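Local coordinates for CRISPR-associated protein,CRISPR-associated endonuclease Cas9 (Corynebacterium diphtheriae, PDB 6JOO) that is a Cas9, an RNA-guided endonuclease that recognises PAM-bearing DNA and whose natural form cleaves it in defence against mobile genetic elements, at residues 827-841 and 875-888. Residues are numbered along the deposited sequence; the frame is centred on the assembly and turned at random.
Sequences TSKIATDQVKAVEAE and SAPELSKIIDRPGW. With nucleotides of chain C; nucleotides of chain D.
Thr-827 meets the indole of Trp-888 at its six-membered end, the methyl CG2 lying obliquely to the ring at 4.1 Å from CZ3. Ile-830 crosses the same indole at about a right angle: its CD1 approaches CH2, while its carbonyl O sits at the ring edge near CZ2. Thr-832, the N-cap residue of helix 833-841, slants its CG2 toward NE1 of Trp-888 and lies close to a phosphate oxygen of DT3 of chain D.

Gln-834 has its CG tucked between backbone N and carbonyl carbon (chi1 56°) and runs extended from there. That course takes the side chain across Lys-881 at about a right angle, with Gln-834 OE1 3.5 Å from Lys-881 CB, and Gln-834 NE2 comes 3.5 Å from OP2 of the DT3 phosphate. Val-835 uses one methyl twice. CG2 sits over the five-membered ring of Trp-888 in a CH-pi contact, 3.8 Å from the centroid and 12° off the normal, and also touches Ile-882 CD1 at 3.6 Å. Ala-837 rests its CB on Glu-878 CG. Val-838 points into the second helix, where CG2 packs against Leu-879 CD2 at 3.5 Å and against Ile-882 CG1. Farther on, Glu-841 brings carboxylate OE1 up to the CB of Ala-876.

The helices cross at -108° with their axes 8.6 Å apart, in the Cas9 C-terminal domain; Trp-848 of strand 847-855 meets both Ile-882 and Trp-888. Just past helix 877-884, Arg-885 NH1 donates to N7 of DG2 of chain C at 3.1 Å, reading a guanine edge. No hydrogen bond or salt bridge links the two segments, so apolar packing around Val-835, Val-838, Ile-882 and Trp-888 joins the helix beside the DT3 phosphate to the segment carrying the guanine-reading arginine.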
# COMPACT_ATOMS: atom_id res chain seq x y z
N THR A 827 6.41 16.54 -34.59
CA THR A 827 5.08 17.12 -34.56
C THR A 827 4.84 18.14 -35.66
O THR A 827 3.85 18.88 -35.59
CB THR A 827 4.83 17.77 -33.20
OG1 THR A 827 5.63 18.96 -33.09
CG2 THR A 827 5.20 16.82 -32.07
N SER A 828 5.71 18.21 -36.66
CA SER A 828 5.54 19.20 -37.71
C SER A 828 4.31 18.90 -38.57
O SER A 828 3.64 19.83 -39.03
CB SER A 828 6.79 19.28 -38.59
OG SER A 828 7.04 18.05 -39.24
N LYS A 829 3.99 17.63 -38.77
CA LYS A 829 2.94 17.25 -39.71
C LYS A 829 1.65 16.77 -39.04
O LYS A 829 0.60 16.80 -39.69
CB LYS A 829 3.44 16.14 -40.65
CG LYS A 829 4.52 16.60 -41.62
CD LYS A 829 5.15 15.43 -42.36
CE LYS A 829 6.50 15.07 -41.75
NZ LYS A 829 7.08 13.85 -42.39
N ILE A 830 1.70 16.35 -37.78
CA ILE A 830 0.58 15.68 -37.13
C ILE A 830 0.07 16.43 -35.91
O ILE A 830 -0.88 15.97 -35.28
CB ILE A 830 0.94 14.23 -36.75
CG1 ILE A 830 2.07 14.24 -35.72
CG2 ILE A 830 1.36 13.45 -37.98
CD1 ILE A 830 2.55 12.87 -35.33
N ALA A 831 0.69 17.55 -35.54
CA ALA A 831 0.25 18.28 -34.36
C ALA A 831 -1.15 18.84 -34.56
O ALA A 831 -1.48 19.38 -35.62
CB ALA A 831 1.22 19.42 -34.03
N THR A 832 -1.98 18.71 -33.53
CA THR A 832 -3.30 19.33 -33.55
C THR A 832 -3.15 20.83 -33.33
O THR A 832 -2.07 21.34 -33.03
CB THR A 832 -4.21 18.71 -32.50
OG1 THR A 832 -3.66 18.90 -31.19
CG2 THR A 832 -4.38 17.21 -32.75
N ASP A 833 -4.27 21.55 -33.48
CA ASP A 833 -4.22 23.00 -33.37
C ASP A 833 -3.81 23.44 -31.97
O ASP A 833 -3.02 24.38 -31.81
CB ASP A 833 -5.57 23.61 -33.75
CG ASP A 833 -5.76 23.70 -35.25
OD1 ASP A 833 -4.82 23.33 -36.00
OD2 ASP A 833 -6.83 24.15 -35.70
N GLN A 834 -4.32 22.77 -30.93
CA GLN A 834 -3.96 23.16 -29.57
C GLN A 834 -2.53 22.78 -29.24
O GLN A 834 -1.89 23.46 -28.43
CB GLN A 834 -4.94 22.54 -28.57
CG GLN A 834 -5.05 21.03 -28.64
CD GLN A 834 -6.02 20.50 -27.61
OE1 GLN A 834 -6.70 21.27 -26.93
NE2 GLN A 834 -6.08 19.18 -27.47
N VAL A 835 -2.01 21.71 -29.84
CA VAL A 835 -0.59 21.39 -29.68
C VAL A 835 0.26 22.49 -30.29
O VAL A 835 1.23 22.97 -29.68
CB VAL A 835 -0.26 20.02 -30.30
CG1 VAL A 835 1.24 19.82 -30.41
CG2 VAL A 835 -0.88 18.89 -29.48
N LYS A 836 -0.08 22.92 -31.51
CA LYS A 836 0.68 23.97 -32.17
C LYS A 836 0.60 25.28 -31.39
O LYS A 836 1.57 26.03 -31.32
CB LYS A 836 0.20 24.16 -33.60
CG LYS A 836 0.69 23.08 -34.55
CD LYS A 836 -0.10 23.06 -35.84
CE LYS A 836 0.44 22.00 -36.79
NZ LYS A 836 -0.49 21.76 -37.93
N ALA A 837 -0.56 25.56 -30.79
CA ALA A 837 -0.68 26.74 -29.94
C ALA A 837 0.24 26.63 -28.74
O ALA A 837 0.86 27.62 -28.34
CB ALA A 837 -2.13 26.93 -29.51
N VAL A 838 0.34 25.44 -28.14
CA VAL A 838 1.34 25.21 -27.11
C VAL A 838 2.74 25.37 -27.69
O VAL A 838 3.59 26.08 -27.13
CB VAL A 838 1.15 23.83 -26.46
CG1 VAL A 838 2.28 23.54 -25.48
CG2 VAL A 838 -0.20 23.74 -25.75
N GLU A 839 2.99 24.74 -28.84
CA GLU A 839 4.33 24.75 -29.42
C GLU A 839 4.74 26.15 -29.86
O GLU A 839 5.91 26.52 -29.73
CB GLU A 839 4.40 23.78 -30.60
CG GLU A 839 4.74 22.34 -30.22
CD GLU A 839 4.90 21.45 -31.43
OE1 GLU A 839 4.55 21.89 -32.55
OE2 GLU A 839 5.37 20.30 -31.27
N ALA A 840 3.80 26.93 -30.40
CA ALA A 840 4.12 28.30 -30.78
C ALA A 840 4.58 29.11 -29.57
O ALA A 840 5.58 29.85 -29.64
CB ALA A 840 2.91 28.96 -31.44
N GLU A 841 3.88 28.98 -28.45
CA GLU A 841 4.21 29.76 -27.27
C GLU A 841 5.44 29.22 -26.55
O GLU A 841 6.21 29.99 -25.96
CB GLU A 841 3.02 29.80 -26.31
CG GLU A 841 3.31 30.42 -24.95
CD GLU A 841 2.06 30.90 -24.24
OE1 GLU A 841 1.05 31.14 -24.93
OE2 GLU A 841 2.10 31.06 -23.00
N SER A 875 -1.18 32.46 -18.61
CA SER A 875 -0.81 31.58 -19.70
C SER A 875 -2.01 31.30 -20.60
O SER A 875 -3.14 31.74 -20.34
CB SER A 875 -0.22 30.28 -19.15
OG SER A 875 -1.14 29.62 -18.30
N ALA A 876 -1.77 30.56 -21.68
CA ALA A 876 -2.84 30.20 -22.60
C ALA A 876 -3.61 28.98 -22.10
O ALA A 876 -3.04 28.11 -21.43
CB ALA A 876 -2.27 29.92 -23.99
N PRO A 877 -4.90 28.89 -22.42
CA PRO A 877 -5.68 27.72 -22.00
C PRO A 877 -5.27 26.43 -22.70
O PRO A 877 -5.60 25.35 -22.21
CB PRO A 877 -7.12 28.11 -22.35
CG PRO A 877 -6.98 29.10 -23.46
CD PRO A 877 -5.73 29.88 -23.13
N GLU A 878 -4.55 26.52 -23.82
CA GLU A 878 -4.12 25.32 -24.53
C GLU A 878 -3.10 24.53 -23.73
O GLU A 878 -2.99 23.31 -23.89
CB GLU A 878 -3.53 25.70 -25.89
CG GLU A 878 -4.56 26.15 -26.93
CD GLU A 878 -5.08 27.56 -26.70
OE1 GLU A 878 -4.61 28.23 -25.76
OE2 GLU A 878 -5.98 27.99 -27.45
N LEU A 879 -2.34 25.21 -22.86
CA LEU A 879 -1.35 24.51 -22.05
C LEU A 879 -2.03 23.57 -21.05
O LEU A 879 -1.57 22.44 -20.85
CB LEU A 879 -0.46 25.51 -21.32
CG LEU A 879 0.19 26.68 -22.08
CD1 LEU A 879 1.29 27.31 -21.24
CD2 LEU A 879 0.73 26.26 -23.44
N SER A 880 -3.13 24.01 -20.43
CA SER A 880 -3.84 23.16 -19.49
C SER A 880 -4.40 21.92 -20.17
O SER A 880 -4.47 20.85 -19.56
CB SER A 880 -4.96 23.95 -18.80
OG SER A 880 -4.49 24.62 -17.64
N LYS A 881 -4.80 22.05 -21.44
CA LYS A 881 -5.31 20.89 -22.17
C LYS A 881 -4.19 19.89 -22.46
O LYS A 881 -4.40 18.68 -22.33
CB LYS A 881 -5.96 21.35 -23.48
CG LYS A 881 -7.25 22.14 -23.30
CD LYS A 881 -8.38 21.26 -22.74
CE LYS A 881 -9.49 22.11 -22.13
NZ LYS A 881 -9.01 22.92 -20.98
N ILE A 882 -3.01 20.37 -22.84
CA ILE A 882 -1.96 19.47 -23.29
C ILE A 882 -1.13 18.95 -22.12
O ILE A 882 -0.71 17.78 -22.12
CB ILE A 882 -1.09 20.18 -24.34
CG1 ILE A 882 -1.88 20.40 -25.63
CG2 ILE A 882 0.19 19.40 -24.63
CD1 ILE A 882 -2.43 19.12 -26.23
N ILE A 883 -0.89 19.77 -21.10
CA ILE A 883 0.00 19.42 -20.00
C ILE A 883 -0.76 18.86 -18.80
O ILE A 883 -0.26 17.97 -18.12
CB ILE A 883 0.84 20.65 -19.60
CG1 ILE A 883 1.49 21.28 -20.84
CG2 ILE A 883 1.90 20.27 -18.56
CD1 ILE A 883 2.42 22.44 -20.54
N ASP A 884 -1.97 19.35 -18.54
CA ASP A 884 -2.71 18.93 -17.33
C ASP A 884 -3.69 17.83 -17.66
O ASP A 884 -3.53 16.68 -17.21
CB ASP A 884 -3.42 20.14 -16.70
CG ASP A 884 -4.05 19.82 -15.33
OD1 ASP A 884 -3.98 18.66 -14.87
OD2 ASP A 884 -4.62 20.74 -14.72
N ARG A 885 -4.73 18.14 -18.44
CA ARG A 885 -5.78 17.16 -18.69
C ARG A 885 -6.53 17.57 -19.95
O ARG A 885 -6.88 18.74 -20.10
CB ARG A 885 -6.72 17.06 -17.49
CG ARG A 885 -7.93 16.16 -17.68
CD ARG A 885 -8.79 16.16 -16.44
NE ARG A 885 -9.91 15.23 -16.57
CZ ARG A 885 -9.84 13.94 -16.29
NH1 ARG A 885 -8.70 13.41 -15.86
NH2 ARG A 885 -10.91 13.17 -16.45
N PRO A 886 -6.78 16.64 -20.90
CA PRO A 886 -6.37 15.23 -20.83
C PRO A 886 -5.04 14.94 -21.52
O PRO A 886 -4.58 13.80 -21.47
CB PRO A 886 -7.51 14.53 -21.57
CG PRO A 886 -7.87 15.50 -22.64
CD PRO A 886 -7.66 16.89 -22.05
N GLY A 887 -4.45 15.94 -22.15
CA GLY A 887 -3.21 15.77 -22.87
C GLY A 887 -3.45 15.55 -24.35
O GLY A 887 -4.58 15.48 -24.84
N TRP A 888 -2.34 15.45 -25.08
CA TRP A 888 -2.39 15.14 -26.50
C TRP A 888 -2.90 13.72 -26.69
O TRP A 888 -2.38 12.78 -26.08
CB TRP A 888 -1.02 15.32 -27.13
CG TRP A 888 -1.01 15.20 -28.62
CD1 TRP A 888 -2.09 15.32 -29.46
CD2 TRP A 888 0.12 14.94 -29.46
NE1 TRP A 888 -1.69 15.15 -30.76
CE2 TRP A 888 -0.34 14.92 -30.79
CE3 TRP A 888 1.48 14.73 -29.22
CZ2 TRP A 888 0.51 14.69 -31.88
CZ3 TRP A 888 2.32 14.50 -30.30
CH2 TRP A 888 1.83 14.48 -31.61
O5' DG C 1 -5.23 14.29 -14.26
C5' DG C 1 -4.06 13.75 -13.67
C4' DG C 1 -4.24 12.28 -13.38
O4' DG C 1 -5.17 12.12 -12.29
C3' DG C 1 -4.81 11.47 -14.53
O3' DG C 1 -3.76 10.94 -15.31
C2' DG C 1 -5.59 10.37 -13.82
C1' DG C 1 -6.09 11.08 -12.57
N9 DG C 1 -7.42 11.67 -12.69
C8 DG C 1 -7.72 13.00 -12.80
N7 DG C 1 -9.00 13.25 -12.88
C5 DG C 1 -9.59 11.99 -12.81
C6 DG C 1 -10.96 11.62 -12.83
O6 DG C 1 -11.95 12.36 -12.94
N1 DG C 1 -11.12 10.24 -12.73
C2 DG C 1 -10.09 9.33 -12.61
N2 DG C 1 -10.45 8.05 -12.53
N3 DG C 1 -8.80 9.67 -12.58
C4 DG C 1 -8.63 11.01 -12.68
P DG C 2 -3.99 10.61 -16.86
OP1 DG C 2 -2.66 10.29 -17.43
OP2 DG C 2 -4.78 11.73 -17.43
O5' DG C 2 -4.90 9.29 -16.85
C5' DG C 2 -4.32 8.04 -16.53
C4' DG C 2 -5.39 6.98 -16.32
O4' DG C 2 -6.34 7.45 -15.35
C3' DG C 2 -6.20 6.63 -17.56
O3' DG C 2 -5.56 5.59 -18.30
C2' DG C 2 -7.51 6.15 -16.95
C1' DG C 2 -7.65 7.03 -15.71
N9 DG C 2 -8.48 8.22 -15.90
C8 DG C 2 -8.05 9.51 -16.13
N7 DG C 2 -9.03 10.37 -16.25
C5 DG C 2 -10.17 9.61 -16.07
C6 DG C 2 -11.53 10.00 -16.09
O6 DG C 2 -12.01 11.13 -16.27
N1 DG C 2 -12.38 8.92 -15.87
C2 DG C 2 -11.96 7.63 -15.66
N2 DG C 2 -12.92 6.72 -15.47
N3 DG C 2 -10.69 7.25 -15.64
C4 DG C 2 -9.85 8.29 -15.85
P DT D 3 -8.42 18.57 -31.08
OP1 DT D 3 -8.18 20.00 -31.36
OP2 DT D 3 -7.38 17.77 -30.39
O5' DT D 3 -9.77 18.45 -30.25
C5' DT D 3 -10.97 18.91 -30.81
C4' DT D 3 -12.16 18.48 -29.98
O4' DT D 3 -12.35 17.06 -30.12
C3' DT D 3 -12.02 18.73 -28.48
O3' DT D 3 -12.86 19.80 -28.11
C2' DT D 3 -12.44 17.41 -27.82
C1' DT D 3 -13.02 16.60 -28.98
N1 DT D 3 -12.77 15.14 -28.86
C2 DT D 3 -13.80 14.30 -28.50
O2 DT D 3 -14.93 14.69 -28.26
N3 DT D 3 -13.46 12.98 -28.44
C4 DT D 3 -12.23 12.41 -28.69
O4 DT D 3 -12.02 11.21 -28.61
C5 DT D 3 -11.20 13.35 -29.07
C7 DT D 3 -9.81 12.86 -29.37
C6 DT D 3 -11.51 14.65 -29.14